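Local coordinates for protein nicotinate phosphoribosyltransferase (Vibrio cholerae, PDB 4HL7) that probably catalyses the ATP-assisted transfer of the phosphoribosyl group of phosphoribosyl pyrophosphate to nicotinate, giving nicotinate ribonucleotide for NAD synthesis, at residues Leu7-Ile12 with Ser191-Arg196; Ile13-Asp18 with Phe218-Asp223; Gln239-Glu244 with Ala378-Arg383; Gly382-Lys387 with Pro400-Asn405. All coordinates share one frame; numbering follows the deposited sequence.

In the fold
The four contacts form two well-separated pairs. Interactions 1 and 2 have centres about 12 Å apart and fasten the N-terminal arm to helices 192-205 and 216-222; Arg-14 joins them, its NE donating to Ser-192 and its NH2 to Gln-193. Interactions 3 and 4, centres about 8 Å apart, share Gly-382 and Arg-383 and meet through the bond from Ala-386 N to Gln-239 OE1. Interaction 1 lies across the chain's centre from both, its centre about 37 Å from that of interaction 3. Helix 232-241, which supplies Ala-240 to interaction 3, starts at His-232, predicted to be autophosphorylated though unmodified here, and Lys-387 of the 382-387 segment touches that histidine.

Interaction 1. Residues Leu7-Ile12 with Ser191-Arg196; sequences LFSPHI and SSQVQR
Ser-191 OG is gripped from two sides: it donates to Leu-7 O at 2.7 Å and accepts from Val-194 N at 3.0 Å. The C=O...donor angle at Leu-7 is 178°, so the hydroxyl meets the carbonyl head-on. A chi1 of 68° sets OG between the backbone N and carbonyl carbon of Ser-191, where both bonds are within reach. Its methylene lies alongside the Phe-8 ring, with Ser-191 CB 3.6 Å from Phe-8 CD2; the ring also touches Glu-141, Ser-144 and Arg-145 of helix 131-147.

The bond from Val-194 N makes Ser-191 the N-cap of helix 192-205, and the same hydroxyl thereby fastens the irregular N-terminal arm to the helix start. One residue on, Ser-192 OG donates to Ile-12 O at 3.0 Å, approaching the carbonyl obliquely, with the donor tilted from its plane. This hydroxyl also receives a bond from Arg-14 NE. Ser-9 OG turns back into its own segment and donates to His-11 O at 2.8 Å, a bond that closes the bend between them.

A water bridges the backbones, accepting from Ser-9 N and from Gln-193 N at 3.1 Å. Gln-193 runs its aliphatic part past the arm: CG is anti to the backbone N (chi1 -171°), and its CB comes within 3.5 Å of Leu-7 O. Bent at chi2, the chain brings OE1 round to Arg-14 NH2, its main polar partner. Near the first turn of the helix, Leu-7 CD2 and Val-194 CG2 make a looser apolar contact.

Interaction 2. Residues Ile13-Asp18 with Phe218-Asp223; sequences IRSLLD and FAREFD
Asp-18 OD1 stands 4.0 Å from Phe-218 CE2, with carboxylate and ring planes 75° apart, in the packed and buried part of the contact. The Phe-218 ring also rests on Gln-195, Arg-196 and Leu-199 of helix 192-205. Asp-18 OD2 accepts from Arg-14 N at 2.9 Å on its anti side, while OD1 belongs to Arg-189 and Asn-215.

The 13-18 segment is an irregular arm, shaped by a type I beta turn from Ser-15 to Asp-18 and by an ST turn in which Ser-15 OG accepts from Leu-17 N at 3.0 Å. Ser-15 OG also bonds to His-217 ND1, placing the turn beside helix 216-222; that helix ends in a Schellman motif with Asp-223 at positive phi.

The remainder is looser. Leu-17 CD1 sits over one face of the partly exposed Arg-220 guanidinium, 3.7 Å from Arg-220 NH1 and displaced toward the rim of the group; the two side chains cross at about a right angle. Arg-220 arrives by an extended run ending in a bend at chi3 (55°), and its NH1 forms a salt bridge with Asp-74. Leu-17 also touches Tyr-77 and Asp-74 of helix 72-81. At Arg-14 the guanidinium is tilted 63° from the Phe-218 ring: the ring's edge, through CZ, is over a guanidinium face, while Arg-14 NH1 lies near the ring plane, 4.1 Å from Phe-218 CE1. Toward the exposed Glu-221, contact is through water: Arg-14 NH1 donates to it at 2.9 Å, and it donates to Glu-221 OE1 at 2.7 Å.

Interaction 3. Residues Gln239-Glu244 with Ala378-Arg383; sequences QALVNE and AECQGR
The guanidinium of Arg-383 carries Gln-381 CB over one face, 3.7 Å above its plane and displaced toward the rim, and meets Ala-240 O at its edge. There NH1 of Arg-383 donates to Ala-240 O at 2.8 Å. The C=O...donor angle is 160°, but the N-H...acceptor angle is only 138°, so the bond is bent at the donor; the oxygen also lies 15° out of the guanidinium plane. The arginine belongs to a beta hairpin: a type I' turn from Cys-380 to Arg-383 joins strand 372-380 to the short edge strand 383-384, both in the antiparallel sheet. Two backbone bonds between Cys-380 and Arg-383, one in each direction, make them a hydrogen-bonded pair closing the turn.

Against this hairpin end lies the last turn of helix 232-241. Ala-240 packs its methyl between the two strands' residues: CB comes closest to Cys-380 O, at 3.2 Å, and lies 3.7 Å from Cys-380 CB and 3.9 Å from Arg-383 CD. The aliphatic stem of the arginine therefore passes the same alanine whose carbonyl its tip binds, helped by a bend at chi2. Gln-381 OE1 accepts from Ser-38 N on the neighbouring strand, and its CG faces Leu-241. Leu-241 crosses Gln-381 at about a right angle, its CD2 resting 3.9 Å from Gln-381 CG.

Interaction 4. Residues Gly382-Lys387 with Pro400-Asn405; sequences GRPVAK and PIFLAN
Pro-384 and Ala-386 approach the helical segment from a chain that is extended at both residues, and CA of Ala-386 comes 6.5 Å from CA of Leu-403. The partner 400-405 is the first part of helix 400-409, with backbone bonds from Ala-404 N to Pro-400 O and from Asn-405 N to Ile-401 O. The contact is thus a helix packed on the edge strand 383-384 of the antiparallel sheet and on the extended chain that follows it. Pro-384 and Ala-386 point their CB atoms at the helix, whereas that of Val-385, between them, points away; the valine side chain packs on Gln-239 and Ala-240 of helix 232-241.

Phe-402 is the main side chain on the helix. Its CG is anti to the backbone N (chi1 -179°), which carries the ring out across the strand. Pro-384 CB makes a CH-pi contact over the face, 4.2 Å from the centroid of the Phe-402 ring and 25° off its normal. The proline carbonyl lies over the same face, toward the rim, with Pro-384 O 3.2 Å from Phe-402 CZ. Farther along the chain, Ala-386 CB stands 4.2 Å from Phe-402 CE2. Leu-403, the next residue on the helix, touches the same methyl with one branch: its CD1 lies 3.9 Å from Ala-386 CB.

Interaction 1. Residues Leu7-Ile12 with Ser191-Arg196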
loop_
_atom_site.group_PDB
_atom_site.type_symbol
_atom_site.label_atom_id
_atom_site.label_comp_id
_atom_site.label_asym_id
_atom_site.label_seq_id
_atom_site.Cartn_x
_atom_site.Cartn_y
_atom_site.Cartn_z
ATOM N N LEU A 7 18.560 13.344 -9.753
ATOM C CA LEU A 7 17.667 12.210 -9.915
ATOM C C LEU A 7 17.734 11.286 -8.695
ATOM O O LEU A 7 16.722 10.662 -8.330
ATOM C CB LEU A 7 18.051 11.396 -11.149
ATOM C CG LEU A 7 17.329 11.461 -12.502
ATOM C CD1 LEU A 7 17.804 10.306 -13.370
ATOM C CD2 LEU A 7 15.814 11.434 -12.373
ATOM N N PHE A 8 18.927 11.161 -8.099
ATOM C CA PHE A 8 19.148 10.188 -7.024
ATOM C C PHE A 8 19.891 10.850 -5.870
ATOM O O PHE A 8 20.958 11.442 -6.097
ATOM C CB PHE A 8 19.986 9.033 -7.526
ATOM C CG PHE A 8 19.405 8.322 -8.696
ATOM C CD1 PHE A 8 20.033 8.389 -9.939
ATOM C CD2 PHE A 8 18.226 7.577 -8.562
ATOM C CE1 PHE A 8 19.505 7.721 -11.052
ATOM C CE2 PHE A 8 17.694 6.891 -9.655
ATOM C CZ PHE A 8 18.336 6.988 -10.915
ATOM N N SER A 9 19.338 10.777 -4.646
ATOM C CA SER A 9 20.116 11.217 -3.468
ATOM C C SER A 9 21.152 10.147 -3.085
ATOM O O SER A 9 21.086 8.987 -3.588
ATOM C CB SER A 9 19.188 11.496 -2.276
ATOM O OG SER A 9 18.265 10.404 -2.057
ATOM N N PRO A 10 22.069 10.475 -2.134
ATOM C CA PRO A 10 23.035 9.449 -1.798
ATOM C C PRO A 10 22.404 8.211 -1.193
ATOM O O PRO A 10 22.880 7.104 -1.413
ATOM C CB PRO A 10 23.971 10.154 -0.785
ATOM C CG PRO A 10 23.836 11.599 -1.073
ATOM C CD PRO A 10 22.392 11.777 -1.499
ATOM N N HIS A 11 21.312 8.393 -0.463
ATOM C CA HIS A 11 20.657 7.274 0.222
ATOM C C HIS A 11 19.319 6.968 -0.447
ATOM O O HIS A 11 18.574 7.887 -0.805
ATOM C CB HIS A 11 20.498 7.612 1.712
ATOM C CG HIS A 11 19.957 9.012 1.975
ATOM N ND1 HIS A 11 19.867 9.964 1.002
ATOM C CD2 HIS A 11 19.467 9.610 3.150
ATOM C CE1 HIS A 11 19.341 11.100 1.519
ATOM N NE2 HIS A 11 19.089 10.887 2.831
ATOM N N ILE A 12 19.061 5.681 -0.687
ATOM C CA ILE A 12 17.778 5.195 -1.246
ATOM C C ILE A 12 16.714 5.339 -0.137
ATOM O O ILE A 12 15.756 6.081 -0.286
ATOM C CB ILE A 12 17.927 3.728 -1.761
ATOM C CG1 ILE A 12 18.900 3.714 -2.972
ATOM C CG2 ILE A 12 16.547 3.104 -2.036
ATOM C CD1 ILE A 12 19.150 2.337 -3.555
ATOM N N SER A 191 12.613 7.051 -7.384
ATOM C CA SER A 191 13.713 7.230 -6.463
ATOM C C SER A 191 13.176 8.044 -5.286
ATOM O O SER A 191 12.139 8.685 -5.409
ATOM C CB SER A 191 14.911 7.941 -7.137
ATOM O OG SER A 191 14.572 9.293 -7.444
ATOM N N SER A 192 13.850 7.993 -4.139
ATOM C CA SER A 192 13.418 8.826 -3.000
ATOM C C SER A 192 13.537 10.341 -3.340
ATOM O O SER A 192 12.716 11.159 -2.862
ATOM C CB SER A 192 14.188 8.449 -1.711
ATOM O OG SER A 192 15.577 8.612 -1.910
ATOM N N GLN A 193 14.556 10.713 -4.132
ATOM C CA GLN A 193 14.745 12.113 -4.595
ATOM C C GLN A 193 13.583 12.568 -5.449
ATOM O O GLN A 193 13.081 13.708 -5.272
ATOM C CB GLN A 193 16.095 12.305 -5.337
ATOM C CG GLN A 193 16.466 13.768 -5.664
ATOM C CD GLN A 193 16.502 14.626 -4.421
ATOM O OE1 GLN A 193 17.092 14.251 -3.443
ATOM N NE2 GLN A 193 15.760 15.711 -4.428
ATOM N N VAL A 194 13.139 11.707 -6.383
ATOM C CA VAL A 194 11.995 12.065 -7.195
ATOM C C VAL A 194 10.739 12.196 -6.365
ATOM O O VAL A 194 9.972 13.163 -6.558
ATOM C CB VAL A 194 11.728 11.083 -8.362
ATOM C CG1 VAL A 194 10.337 11.339 -8.952
ATOM C CG2 VAL A 194 12.816 11.220 -9.407
ATOM N N GLN A 195 10.509 11.280 -5.422
ATOM C CA GLN A 195 9.334 11.424 -4.549
ATOM C C GLN A 195 9.444 12.713 -3.753
ATOM O O GLN A 195 8.431 13.396 -3.520
ATOM C CB GLN A 195 9.192 10.267 -3.551
ATOM C CG GLN A 195 7.893 10.345 -2.702
ATOM C CD GLN A 195 7.726 9.171 -1.769
ATOM O OE1 GLN A 195 8.688 8.467 -1.480
ATOM N NE2 GLN A 195 6.490 8.938 -1.298
ATOM N N ARG A 196 10.649 12.970 -3.235
ATOM C CA ARG A 196 10.873 14.182 -2.427
ATOM C C ARG A 196 10.447 15.442 -3.225
ATOM O O ARG A 196 9.656 16.257 -2.734
ATOM C CB ARG A 196 12.321 14.277 -1.955
ATOM C CG ARG A 196 12.579 15.458 -0.994
ATOM C CD ARG A 196 13.158 16.646 -1.756
ATOM N NE ARG A 196 12.950 17.887 -1.014
ATOM C CZ ARG A 196 12.780 19.084 -1.587
ATOM N NH1 ARG A 196 12.599 20.156 -0.830
ATOM N NH2 ARG A 196 12.776 19.204 -2.915
HETATM O O HOH W 1 17.094 8.959 -4.445
#

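Interaction 2. Residues Ile13-Asp18 with Phe218-Asp223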
loop_
_atom_site.group_PDB
_atom_site.type_symbol
_atom_site.label_atom_id
_atom_site.label_comp_id
_atom_site.label_asym_id
_atom_site.label_seq_id
_atom_site.Cartn_x
_atom_site.Cartn_y
_atom_site.Cartn_z
ATOM N N ILE A 13 16.932 4.682 0.984
ATOM C CA ILE A 13 16.010 4.777 2.112
ATOM C C ILE A 13 16.487 5.901 3.051
ATOM O O ILE A 13 17.652 5.940 3.464
ATOM C CB ILE A 13 15.890 3.429 2.866
ATOM C CG1 ILE A 13 15.424 2.304 1.884
ATOM C CG2 ILE A 13 15.002 3.582 4.095
ATOM C CD1 ILE A 13 14.021 2.470 1.311
ATOM N N ARG A 14 15.595 6.815 3.379
ATOM C CA ARG A 14 16.033 8.060 4.018
ATOM C C ARG A 14 16.093 7.947 5.547
ATOM O O ARG A 14 16.819 8.675 6.179
ATOM C CB ARG A 14 15.094 9.146 3.591
ATOM C CG ARG A 14 15.195 9.297 2.078
ATOM C CD ARG A 14 15.348 10.683 1.718
ATOM N NE ARG A 14 15.719 10.837 0.311
ATOM C CZ ARG A 14 15.730 12.012 -0.273
ATOM N NH1 ARG A 14 15.395 13.090 0.439
ATOM N NH2 ARG A 14 16.067 12.119 -1.552
ATOM N N SER A 15 15.288 7.054 6.102
ATOM C CA SER A 15 15.166 6.830 7.574
ATOM C C SER A 15 14.187 5.689 7.751
ATOM O O SER A 15 13.576 5.240 6.769
ATOM C CB SER A 15 14.640 8.072 8.308
ATOM O OG SER A 15 13.220 8.251 8.167
ATOM N N LEU A 16 13.991 5.218 8.986
ATOM C CA LEU A 16 12.998 4.143 9.186
ATOM C C LEU A 16 11.582 4.711 9.232
ATOM O O LEU A 16 10.606 3.968 9.478
ATOM C CB LEU A 16 13.301 3.332 10.472
ATOM C CG LEU A 16 14.426 2.270 10.419
ATOM C CD1 LEU A 16 14.504 1.513 11.740
ATOM C CD2 LEU A 16 14.276 1.289 9.243
ATOM N N LEU A 17 11.446 6.029 9.008
ATOM C CA LEU A 17 10.107 6.627 8.771
ATOM C C LEU A 17 9.771 6.745 7.256
ATOM O O LEU A 17 8.614 7.077 6.869
ATOM C CB LEU A 17 10.040 8.052 9.414
ATOM C CG LEU A 17 10.087 8.071 10.959
ATOM C CD1 LEU A 17 9.916 9.517 11.423
ATOM C CD2 LEU A 17 8.975 7.175 11.523
ATOM N N ASP A 18 10.779 6.461 6.414
ATOM C CA ASP A 18 10.618 6.500 4.957
ATOM C C ASP A 18 9.905 5.261 4.450
ATOM O O ASP A 18 10.529 4.394 3.775
ATOM C CB ASP A 18 12.003 6.611 4.308
ATOM C CG ASP A 18 11.946 6.883 2.813
ATOM O OD1 ASP A 18 10.868 7.193 2.266
ATOM O OD2 ASP A 18 12.986 6.722 2.165
ATOM N N PHE A 218 8.422 11.976 4.878
ATOM C CA PHE A 218 8.100 13.169 4.064
ATOM C C PHE A 218 6.942 13.956 4.685
ATOM O O PHE A 218 6.896 15.157 4.508
ATOM C CB PHE A 218 7.806 12.760 2.590
ATOM C CG PHE A 218 9.049 12.349 1.830
ATOM C CD1 PHE A 218 10.198 13.160 1.853
ATOM C CD2 PHE A 218 9.096 11.126 1.125
ATOM C CE1 PHE A 218 11.390 12.757 1.227
ATOM C CE2 PHE A 218 10.257 10.745 0.476
ATOM C CZ PHE A 218 11.408 11.541 0.526
ATOM N N ALA A 219 6.066 13.298 5.457
ATOM C CA ALA A 219 5.063 14.035 6.276
ATOM C C ALA A 219 5.807 14.974 7.244
ATOM O O ALA A 219 5.499 16.157 7.333
ATOM C CB ALA A 219 4.133 13.089 7.032
ATOM N N ARG A 220 6.826 14.445 7.903
ATOM C CA ARG A 220 7.730 15.293 8.694
ATOM C C ARG A 220 8.379 16.403 7.919
ATOM O O ARG A 220 8.301 17.556 8.341
ATOM C CB ARG A 220 8.783 14.477 9.454
ATOM C CG ARG A 220 9.732 15.319 10.333
ATOM C CD ARG A 220 10.685 14.439 11.170
ATOM N NE ARG A 220 11.446 13.510 10.333
ATOM C CZ ARG A 220 12.165 12.481 10.784
ATOM N NH1 ARG A 220 12.262 12.256 12.101
ATOM N NH2 ARG A 220 12.804 11.685 9.917
ATOM N N GLU A 221 9.065 16.062 6.840
ATOM C CA GLU A 221 9.882 17.019 6.126
ATOM C C GLU A 221 9.051 18.199 5.661
ATOM O O GLU A 221 9.514 19.381 5.661
ATOM C CB GLU A 221 10.545 16.351 4.929
ATOM C CG GLU A 221 11.194 17.356 4.003
ATOM C CD GLU A 221 12.268 16.761 3.114
ATOM O OE1 GLU A 221 12.514 15.546 3.191
ATOM O OE2 GLU A 221 12.874 17.516 2.328
ATOM N N PHE A 222 7.821 17.912 5.241
ATOM C CA PHE A 222 6.995 18.963 4.602
ATOM C C PHE A 222 5.828 19.430 5.473
ATOM O O PHE A 222 4.976 20.171 4.996
ATOM C CB PHE A 222 6.466 18.445 3.238
ATOM C CG PHE A 222 7.540 18.214 2.243
ATOM C CD1 PHE A 222 8.248 19.294 1.717
ATOM C CD2 PHE A 222 7.881 16.926 1.855
ATOM C CE1 PHE A 222 9.266 19.104 0.813
ATOM C CE2 PHE A 222 8.885 16.720 0.933
ATOM C CZ PHE A 222 9.578 17.804 0.393
ATOM N N ASP A 223 5.743 18.934 6.719
ATOM C CA ASP A 223 4.655 19.291 7.630
ATOM C C ASP A 223 3.324 19.003 6.969
ATOM O O ASP A 223 2.436 19.884 6.867
ATOM C CB ASP A 223 4.758 20.765 8.078
ATOM C CG ASP A 223 3.712 21.128 9.153
ATOM O OD1 ASP A 223 3.370 20.270 10.025
ATOM O OD2 ASP A 223 3.184 22.243 9.103
HETATM O O HOH W 2 14.630 13.943 3.133
#

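Interaction 3. Residues Gln239-Glu244 with Ala378-Arg383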
loop_
_atom_site.group_PDB
_atom_site.type_symbol
_atom_site.label_atom_id
_atom_site.label_comp_id
_atom_site.label_asym_id
_atom_site.label_seq_id
_atom_site.Cartn_x
_atom_site.Cartn_y
_atom_site.Cartn_z
ATOM N N GLN A 239 -7.144 -14.803 8.883
ATOM C CA GLN A 239 -7.567 -16.138 8.355
ATOM C C GLN A 239 -6.825 -17.301 8.983
ATOM O O GLN A 239 -7.256 -18.458 8.910
ATOM C CB GLN A 239 -7.404 -16.201 6.804
ATOM C CG GLN A 239 -8.291 -15.193 6.091
ATOM C CD GLN A 239 -7.863 -15.013 4.635
ATOM O OE1 GLN A 239 -7.092 -15.808 4.130
ATOM N NE2 GLN A 239 -8.348 -13.948 3.970
ATOM N N ALA A 240 -5.669 -17.003 9.522
ATOM C CA ALA A 240 -4.870 -17.978 10.247
ATOM C C ALA A 240 -5.116 -17.927 11.772
ATOM O O ALA A 240 -4.939 -18.957 12.467
ATOM C CB ALA A 240 -3.374 -17.756 9.969
ATOM N N LEU A 241 -5.502 -16.770 12.285
ATOM C CA LEU A 241 -5.523 -16.549 13.727
ATOM C C LEU A 241 -6.901 -16.859 14.369
ATOM O O LEU A 241 -6.950 -17.205 15.598
ATOM C CB LEU A 241 -5.168 -15.064 14.030
ATOM C CG LEU A 241 -3.795 -14.642 13.487
ATOM C CD1 LEU A 241 -3.605 -13.159 13.756
ATOM C CD2 LEU A 241 -2.774 -15.426 14.254
ATOM N N VAL A 242 -7.980 -16.750 13.588
ATOM C CA VAL A 242 -9.326 -17.153 14.081
ATOM C C VAL A 242 -9.956 -18.053 13.037
ATOM O O VAL A 242 -9.331 -18.370 12.055
ATOM C CB VAL A 242 -10.232 -15.895 14.337
ATOM C CG1 VAL A 242 -9.549 -15.042 15.443
ATOM C CG2 VAL A 242 -10.418 -14.983 13.068
ATOM N N ASN A 243 -11.248 -18.407 13.196
ATOM C CA ASN A 243 -11.832 -19.180 12.150
ATOM C C ASN A 243 -11.940 -18.350 10.882
ATOM O O ASN A 243 -12.150 -17.152 10.948
ATOM C CB ASN A 243 -13.236 -19.722 12.540
ATOM C CG ASN A 243 -13.733 -20.719 11.512
ATOM O OD1 ASN A 243 -14.502 -20.345 10.585
ATOM N ND2 ASN A 243 -13.197 -21.970 11.587
ATOM N N GLU A 244 -11.736 -18.969 9.712
ATOM C CA GLU A 244 -11.756 -18.165 8.444
ATOM C C GLU A 244 -13.036 -17.291 8.298
ATOM O O GLU A 244 -12.986 -16.147 7.871
ATOM C CB GLU A 244 -11.663 -19.104 7.210
ATOM C CG GLU A 244 -10.245 -19.644 6.929
ATOM C CD GLU A 244 -10.020 -20.999 7.613
ATOM O OE1 GLU A 244 -10.563 -21.186 8.745
ATOM O OE2 GLU A 244 -9.332 -21.887 7.034
ATOM N N ALA A 378 1.974 -14.428 2.361
ATOM C CA ALA A 378 1.749 -15.792 1.862
ATOM C C ALA A 378 1.221 -16.678 2.977
ATOM O O ALA A 378 0.509 -17.605 2.713
ATOM C CB ALA A 378 3.029 -16.397 1.324
ATOM N N GLU A 379 1.645 -16.421 4.211
ATOM C CA GLU A 379 1.485 -17.406 5.262
ATOM C C GLU A 379 1.520 -16.696 6.610
ATOM O O GLU A 379 2.247 -15.732 6.788
ATOM C CB GLU A 379 2.686 -18.374 5.207
ATOM C CG GLU A 379 2.611 -19.579 6.093
ATOM C CD GLU A 379 3.865 -20.440 5.936
ATOM O OE1 GLU A 379 3.934 -21.194 4.948
ATOM O OE2 GLU A 379 4.802 -20.311 6.762
ATOM N N CYS A 380 0.780 -17.227 7.568
ATOM C CA CYS A 380 0.744 -16.668 8.921
ATOM C C CYS A 380 0.565 -17.844 9.887
ATOM O O CYS A 380 -0.315 -18.700 9.676
ATOM C CB CYS A 380 -0.464 -15.754 9.038
ATOM S SG CYS A 380 -0.648 -14.970 10.660
ATOM N N GLN A 381 1.411 -17.884 10.930
ATOM C CA GLN A 381 1.470 -19.041 11.854
ATOM C C GLN A 381 1.588 -20.337 11.109
ATOM O O GLN A 381 1.020 -21.357 11.518
ATOM C CB GLN A 381 0.228 -19.081 12.784
ATOM C CG GLN A 381 0.173 -17.983 13.803
ATOM C CD GLN A 381 1.340 -18.012 14.755
ATOM O OE1 GLN A 381 2.471 -17.738 14.361
ATOM N NE2 GLN A 381 1.089 -18.402 16.009
ATOM N N GLY A 382 2.349 -20.313 10.009
ATOM C CA GLY A 382 2.585 -21.515 9.205
ATOM C C GLY A 382 1.382 -21.999 8.409
ATOM O O GLY A 382 1.376 -23.139 7.937
ATOM N N ARG A 383 0.355 -21.165 8.324
ATOM C CA ARG A 383 -0.908 -21.513 7.632
ATOM C C ARG A 383 -1.083 -20.602 6.425
ATOM O O ARG A 383 -0.711 -19.422 6.494
ATOM C CB ARG A 383 -2.113 -21.309 8.591
ATOM C CG ARG A 383 -1.999 -22.131 9.904
ATOM C CD ARG A 383 -2.547 -21.389 11.135
ATOM N NE ARG A 383 -2.034 -22.012 12.361
ATOM C CZ ARG A 383 -2.573 -21.829 13.564
ATOM N NH1 ARG A 383 -3.639 -21.066 13.699
ATOM N NH2 ARG A 383 -2.038 -22.427 14.632
#

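Interaction 4. Residues Gly382-Lys387 with Pro400-Asn405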
loop_
_atom_site.group_PDB
_atom_site.type_symbol
_atom_site.label_atom_id
_atom_site.label_comp_id
_atom_site.label_asym_id
_atom_site.label_seq_id
_atom_site.Cartn_x
_atom_site.Cartn_y
_atom_site.Cartn_z
ATOM N N GLY A 382 2.349 -20.313 10.009
ATOM C CA GLY A 382 2.585 -21.515 9.205
ATOM C C GLY A 382 1.382 -21.999 8.409
ATOM O O GLY A 382 1.376 -23.139 7.937
ATOM N N ARG A 383 0.355 -21.165 8.324
ATOM C CA ARG A 383 -0.908 -21.513 7.632
ATOM C C ARG A 383 -1.083 -20.602 6.425
ATOM O O ARG A 383 -0.711 -19.422 6.494
ATOM C CB ARG A 383 -2.113 -21.309 8.591
ATOM C CG ARG A 383 -1.999 -22.131 9.904
ATOM C CD ARG A 383 -2.547 -21.389 11.135
ATOM N NE ARG A 383 -2.034 -22.012 12.361
ATOM C CZ ARG A 383 -2.573 -21.829 13.564
ATOM N NH1 ARG A 383 -3.639 -21.066 13.699
ATOM N NH2 ARG A 383 -2.038 -22.427 14.632
ATOM N N PRO A 384 -1.699 -21.113 5.348
ATOM C CA PRO A 384 -1.922 -20.223 4.196
ATOM C C PRO A 384 -2.933 -19.127 4.504
ATOM O O PRO A 384 -3.852 -19.330 5.342
ATOM C CB PRO A 384 -2.556 -21.139 3.099
ATOM C CG PRO A 384 -2.614 -22.507 3.679
ATOM C CD PRO A 384 -2.317 -22.437 5.178
ATOM N N VAL A 385 -2.849 -18.020 3.779
ATOM C CA VAL A 385 -3.873 -16.957 3.858
ATOM C C VAL A 385 -4.077 -16.466 2.416
ATOM O O VAL A 385 -3.264 -16.761 1.538
ATOM C CB VAL A 385 -3.446 -15.783 4.778
ATOM C CG1 VAL A 385 -3.217 -16.273 6.219
ATOM C CG2 VAL A 385 -2.200 -15.069 4.196
ATOM N N ALA A 386 -5.184 -15.804 2.152
ATOM C CA ALA A 386 -5.502 -15.465 0.737
ATOM C C ALA A 386 -6.210 -14.149 0.592
ATOM O O ALA A 386 -6.870 -13.693 1.498
ATOM C CB ALA A 386 -6.341 -16.535 0.097
ATOM N N LYS A 387 -6.031 -13.533 -0.577
ATOM C CA LYS A 387 -6.834 -12.390 -0.937
ATOM C C LYS A 387 -7.614 -12.765 -2.175
ATOM O O LYS A 387 -7.076 -13.358 -3.111
ATOM C CB LYS A 387 -5.974 -11.173 -1.266
ATOM C CG LYS A 387 -6.788 -9.955 -1.634
ATOM C CD LYS A 387 -5.861 -8.787 -1.832
ATOM C CE LYS A 387 -6.479 -7.796 -2.765
ATOM N NZ LYS A 387 -5.374 -6.964 -3.304
ATOM N N PRO A 400 -4.241 -24.210 -3.125
ATOM C CA PRO A 400 -5.543 -24.021 -3.784
ATOM C C PRO A 400 -6.732 -24.629 -2.977
ATOM O O PRO A 400 -7.886 -24.180 -3.120
ATOM C CB PRO A 400 -5.374 -24.769 -5.116
ATOM C CG PRO A 400 -4.284 -25.764 -4.870
ATOM C CD PRO A 400 -3.319 -25.022 -3.943
ATOM N N ILE A 401 -6.449 -25.628 -2.154
ATOM C CA ILE A 401 -7.516 -26.211 -1.267
ATOM C C ILE A 401 -7.930 -25.200 -0.214
ATOM O O ILE A 401 -9.124 -25.013 0.076
ATOM C CB ILE A 401 -7.078 -27.533 -0.614
ATOM C CG1 ILE A 401 -6.687 -28.550 -1.677
ATOM C CG2 ILE A 401 -8.150 -28.053 0.373
ATOM C CD1 ILE A 401 -6.142 -29.913 -1.178
ATOM N N PHE A 402 -6.979 -24.578 0.430
ATOM C CA PHE A 402 -7.314 -23.447 1.326
ATOM C C PHE A 402 -8.194 -22.370 0.661
ATOM O O PHE A 402 -9.209 -21.890 1.242
ATOM C CB PHE A 402 -6.060 -22.814 1.932
ATOM C CG PHE A 402 -6.348 -21.697 2.851
ATOM C CD1 PHE A 402 -6.542 -21.946 4.240
ATOM C CD2 PHE A 402 -6.458 -20.400 2.383
ATOM C CE1 PHE A 402 -6.883 -20.865 5.096
ATOM C CE2 PHE A 402 -6.785 -19.323 3.239
ATOM C CZ PHE A 402 -6.985 -19.576 4.600
ATOM N N LEU A 403 -7.805 -21.959 -0.541
ATOM C CA LEU A 403 -8.542 -20.888 -1.195
ATOM C C LEU A 403 -9.970 -21.349 -1.519
ATOM O O LEU A 403 -10.945 -20.561 -1.315
ATOM C CB LEU A 403 -7.797 -20.455 -2.475
ATOM C CG LEU A 403 -8.536 -19.394 -3.288
ATOM C CD1 LEU A 403 -8.867 -18.113 -2.497
ATOM C CD2 LEU A 403 -7.766 -19.041 -4.582
ATOM N N ALA A 404 -10.101 -22.589 -1.996
ATOM C CA ALA A 404 -11.425 -23.157 -2.331
ATOM C C ALA A 404 -12.316 -23.203 -1.045
ATOM O O ALA A 404 -13.495 -22.778 -1.053
ATOM C CB ALA A 404 -11.317 -24.533 -2.986
ATOM N N ASN A 405 -11.740 -23.679 0.053
ATOM C CA ASN A 405 -12.485 -23.667 1.309
ATOM C C ASN A 405 -12.900 -22.264 1.789
ATOM O O ASN A 405 -14.032 -22.042 2.243
ATOM C CB ASN A 405 -11.638 -24.351 2.396
ATOM C CG ASN A 405 -12.395 -24.487 3.674
ATOM O OD1 ASN A 405 -13.350 -25.276 3.762
ATOM N ND2 ASN A 405 -12.013 -23.725 4.642
#